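Local coordinates for Pex (Synechococcus elongatus PCC 7942, PDB 2E1N), which modifies the cyanobacterial circadian clock as a period extender, and probably binds DNA as a PadR-like transcriptional regulator, at residues C37-V42 / K76-E81. Residues are numbered along the deposited sequence; the frame is centred on the assembly and turned at random.
Sequences CYVLAV and KFLEDE
Leu78 reaches from helix 68-80 to Leu40 and Val39, neighbours on helix 32-43; the contact between the two segments is wholly aliphatic, with no hydrogen bond across it. Leu40 and Leu78 come from facing helices and overlap alongside one another, methyl against methyl. Leu40 CD1 lies 3.8 Å from Leu78 CD2, and Leu40 CD2 lies equally near Leu78 CD1. Leu40 CG, the branch point, sits against both methyls of Leu78, 3.9 Å from CD1 and slightly farther from CD2. In Leu78, chi1 of -72° sets CG anti to the carbonyl carbon, and chi2 near 180° extends CD1, the methyl that touches both Leu40 and Val39. Val39 adds a lighter touch, its CG1 resting 4.1 Å from Leu78 CD1. Ile83, in the turn, and Ile84, which begins strand 84-89, pack against both leucines, while Leu114 of helix 110-123 meets Leu40. Cut back to alanine, Leu40 would probably leave Leu78 with only Val39 CG1 to touch in segment 37-42 and open a gap beside Ile84. Fully buried, the contact joins the first and third helices of the winged helix-turn-helix, 68-80 being probably the recognition helix, through shape and apolar burial rather than directional bonds.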
ATOM      1  N   CYS B  37      14.771  -3.624   5.722  1.00 31.34           N
ATOM      2  CA  CYS B  37      15.468  -2.457   5.136  1.00 31.28           C
ATOM      3  C   CYS B  37      15.326  -1.196   5.986  1.00 30.08           C
ATOM      4  O   CYS B  37      16.293  -0.436   6.149  1.00 30.00           O
ATOM      5  CB  CYS B  37      14.958  -2.236   3.733  1.00 32.62           C
ATOM      6  SG  CYS B  37      15.286  -3.712   2.721  1.00 36.39           S
ATOM      7  N   TYR B  38      14.127  -0.964   6.531  1.00 30.31           N
ATOM      8  CA  TYR B  38      13.909   0.163   7.466  1.00 30.37           C
ATOM      9  C   TYR B  38      14.814   0.048   8.713  1.00 31.42           C
ATOM     10  O   TYR B  38      15.503   0.980   9.113  1.00 31.35           O
ATOM     11  CB  TYR B  38      12.424   0.237   7.889  1.00 30.19           C
ATOM     12  CG  TYR B  38      12.235   1.068   9.159  1.00 30.78           C
ATOM     13  CD1 TYR B  38      12.491   2.442   9.164  1.00 31.38           C
ATOM     14  CD2 TYR B  38      11.827   0.475  10.334  1.00 29.35           C
ATOM     15  CE1 TYR B  38      12.367   3.188  10.355  1.00 28.38           C
ATOM     16  CE2 TYR B  38      11.684   1.222  11.508  1.00 28.27           C
ATOM     17  CZ  TYR B  38      11.998   2.572  11.496  1.00 29.31           C
ATOM     18  OH  TYR B  38      11.899   3.349  12.620  1.00 31.58           O
ATOM     19  N   VAL B  39      14.808  -1.112   9.346  1.00 30.24           N
ATOM     20  CA  VAL B  39      15.630  -1.285  10.534  1.00 30.28           C
ATOM     21  C   VAL B  39      17.077  -1.012  10.210  1.00 31.25           C
ATOM     22  O   VAL B  39      17.756  -0.272  10.926  1.00 31.75           O
ATOM     23  CB  VAL B  39      15.428  -2.684  11.122  1.00 30.98           C
ATOM     24  CG1 VAL B  39      16.446  -2.993  12.207  1.00 29.85           C
ATOM     25  CG2 VAL B  39      13.963  -2.825  11.646  1.00 30.27           C
ATOM     26  N   LEU B  40      17.569  -1.544   9.104  1.00 30.65           N
ATOM     27  CA  LEU B  40      18.947  -1.287   8.729  1.00 29.43           C
ATOM     28  C   LEU B  40      19.258   0.173   8.422  1.00 30.99           C
ATOM     29  O   LEU B  40      20.326   0.669   8.804  1.00 31.97           O
ATOM     30  CB  LEU B  40      19.371  -2.219   7.593  1.00 30.27           C
ATOM     31  CG  LEU B  40      19.538  -3.706   8.003  1.00 27.47           C
ATOM     32  CD1 LEU B  40      19.934  -4.528   6.766  1.00 29.77           C
ATOM     33  CD2 LEU B  40      20.541  -3.949   9.198  1.00 33.20           C
ATOM     34  N   ALA B  41      18.306   0.870   7.797  1.00 31.26           N
ATOM     35  CA  ALA B  41      18.422   2.328   7.562  1.00 31.08           C
ATOM     36  C   ALA B  41      18.628   3.085   8.891  1.00 31.29           C
ATOM     37  O   ALA B  41      19.461   4.004   8.943  1.00 31.51           O
ATOM     38  CB  ALA B  41      17.201   2.849   6.801  1.00 32.18           C
ATOM     39  N   VAL B  42      17.911   2.692   9.941  1.00 31.09           N
ATOM     40  CA  VAL B  42      18.073   3.283  11.271  1.00 31.62           C
ATOM     41  C   VAL B  42      19.431   2.969  11.879  1.00 31.05           C
ATOM     42  O   VAL B  42      20.147   3.870  12.321  1.00 31.82           O
ATOM     43  CB  VAL B  42      16.931   2.862  12.230  1.00 31.27           C
ATOM     44  CG1 VAL B  42      17.161   3.426  13.648  1.00 33.49           C
ATOM     45  CG2 VAL B  42      15.582   3.317  11.669  1.00 31.50           C
ATOM     46  N   LYS B  76      15.230 -11.166  14.000  1.00 32.05           N
ATOM     47  CA  LYS B  76      15.738 -12.516  14.020  1.00 32.80           C
ATOM     48  C   LYS B  76      16.479 -12.845  12.726  1.00 32.80           C
ATOM     49  O   LYS B  76      17.535 -13.473  12.768  1.00 33.38           O
ATOM     50  CB  LYS B  76      14.612 -13.503  14.246  1.00 34.54           C
ATOM     51  CG  LYS B  76      15.102 -14.911  14.457  1.00 38.55           C
ATOM     52  CD  LYS B  76      13.956 -15.911  14.436  1.00 43.56           C
ATOM     53  CE  LYS B  76      14.292 -17.142  15.289  1.00 46.57           C
ATOM     54  NZ  LYS B  76      13.182 -18.138  15.350  1.00 49.66           N
ATOM     55  N   PHE B  77      15.931 -12.455  11.577  1.00 32.36           N
ATOM     56  CA  PHE B  77      16.577 -12.668  10.281  1.00 31.51           C
ATOM     57  C   PHE B  77      17.948 -12.029  10.266  1.00 30.73           C
ATOM     58  O   PHE B  77      18.946 -12.636   9.881  1.00 31.01           O
ATOM     59  CB  PHE B  77      15.727 -12.090   9.152  1.00 31.69           C
ATOM     60  CG  PHE B  77      16.396 -12.070   7.818  1.00 31.83           C
ATOM     61  CD1 PHE B  77      16.601 -13.254   7.115  1.00 33.83           C
ATOM     62  CD2 PHE B  77      16.894 -10.887   7.273  1.00 33.09           C
ATOM     63  CE1 PHE B  77      17.253 -13.238   5.880  1.00 36.01           C
ATOM     64  CE2 PHE B  77      17.538 -10.868   6.071  1.00 35.25           C
ATOM     65  CZ  PHE B  77      17.717 -12.063   5.351  1.00 35.72           C
ATOM     66  N   LEU B  78      17.981 -10.776  10.681  1.00 29.98           N
ATOM     67  CA  LEU B  78      19.209  -9.969  10.615  1.00 30.99           C
ATOM     68  C   LEU B  78      20.240 -10.490  11.582  1.00 31.83           C
ATOM     69  O   LEU B  78      21.434 -10.390  11.307  1.00 31.37           O
ATOM     70  CB  LEU B  78      18.887  -8.512  10.932  1.00 31.49           C
ATOM     71  CG  LEU B  78      18.122  -7.774   9.815  1.00 31.69           C
ATOM     72  CD1 LEU B  78      17.783  -6.354  10.319  1.00 33.95           C
ATOM     73  CD2 LEU B  78      18.966  -7.770   8.552  1.00 33.93           C
ATOM     74  N   GLU B  79      19.804 -11.057  12.710  1.00 32.06           N
ATOM     75  CA  GLU B  79      20.776 -11.671  13.638  1.00 33.31           C
ATOM     76  C   GLU B  79      21.324 -12.990  13.085  1.00 33.21           C
ATOM     77  O   GLU B  79      22.542 -13.276  13.113  1.00 30.76           O
ATOM     78  CB  GLU B  79      20.123 -11.961  14.992  1.00 35.44           C
ATOM     79  CG  GLU B  79      19.805 -10.787  15.809  1.00 39.49           C
ATOM     80  CD  GLU B  79      19.177 -11.211  17.134  1.00 46.19           C
ATOM     81  OE1 GLU B  79      19.783 -10.906  18.179  1.00 53.63           O
ATOM     82  OE2 GLU B  79      18.118 -11.886  17.116  1.00 52.81           O
ATOM     83  N   ASP B  80      20.405 -13.803  12.572  1.00 32.87           N
ATOM     84  CA  ASP B  80      20.748 -15.087  11.951  1.00 33.93           C
ATOM     85  C   ASP B  80      21.705 -14.959  10.748  1.00 32.94           C
ATOM     86  O   ASP B  80      22.569 -15.806  10.519  1.00 33.56           O
ATOM     87  CB  ASP B  80      19.469 -15.824  11.562  1.00 34.50           C
ATOM     88  CG  ASP B  80      18.680 -16.370  12.780  1.00 38.29           C
ATOM     89  OD1 ASP B  80      19.155 -16.324  13.935  1.00 39.63           O
ATOM     90  OD2 ASP B  80      17.523 -16.826  12.577  1.00 40.34           O
ATOM     91  N   GLU B  81      21.558 -13.894   9.989  1.00 31.82           N
ATOM     92  CA  GLU B  81      22.427 -13.584   8.880  1.00 31.28           C
ATOM     93  C   GLU B  81      23.676 -12.805   9.292  1.00 30.65           C
ATOM     94  O   GLU B  81      24.467 -12.457   8.438  1.00 30.55           O
ATOM     95  CB  GLU B  81      21.630 -12.782   7.843  1.00 31.87           C
ATOM     96  CG  GLU B  81      20.474 -13.568   7.204  1.00 35.49           C
ATOM     97  CD  GLU B  81      20.923 -14.724   6.346  1.00 42.26           C
ATOM     98  OE1 GLU B  81      20.095 -15.603   6.095  1.00 48.64           O
ATOM     99  OE2 GLU B  81      22.097 -14.788   5.926  1.00 46.97           O
TER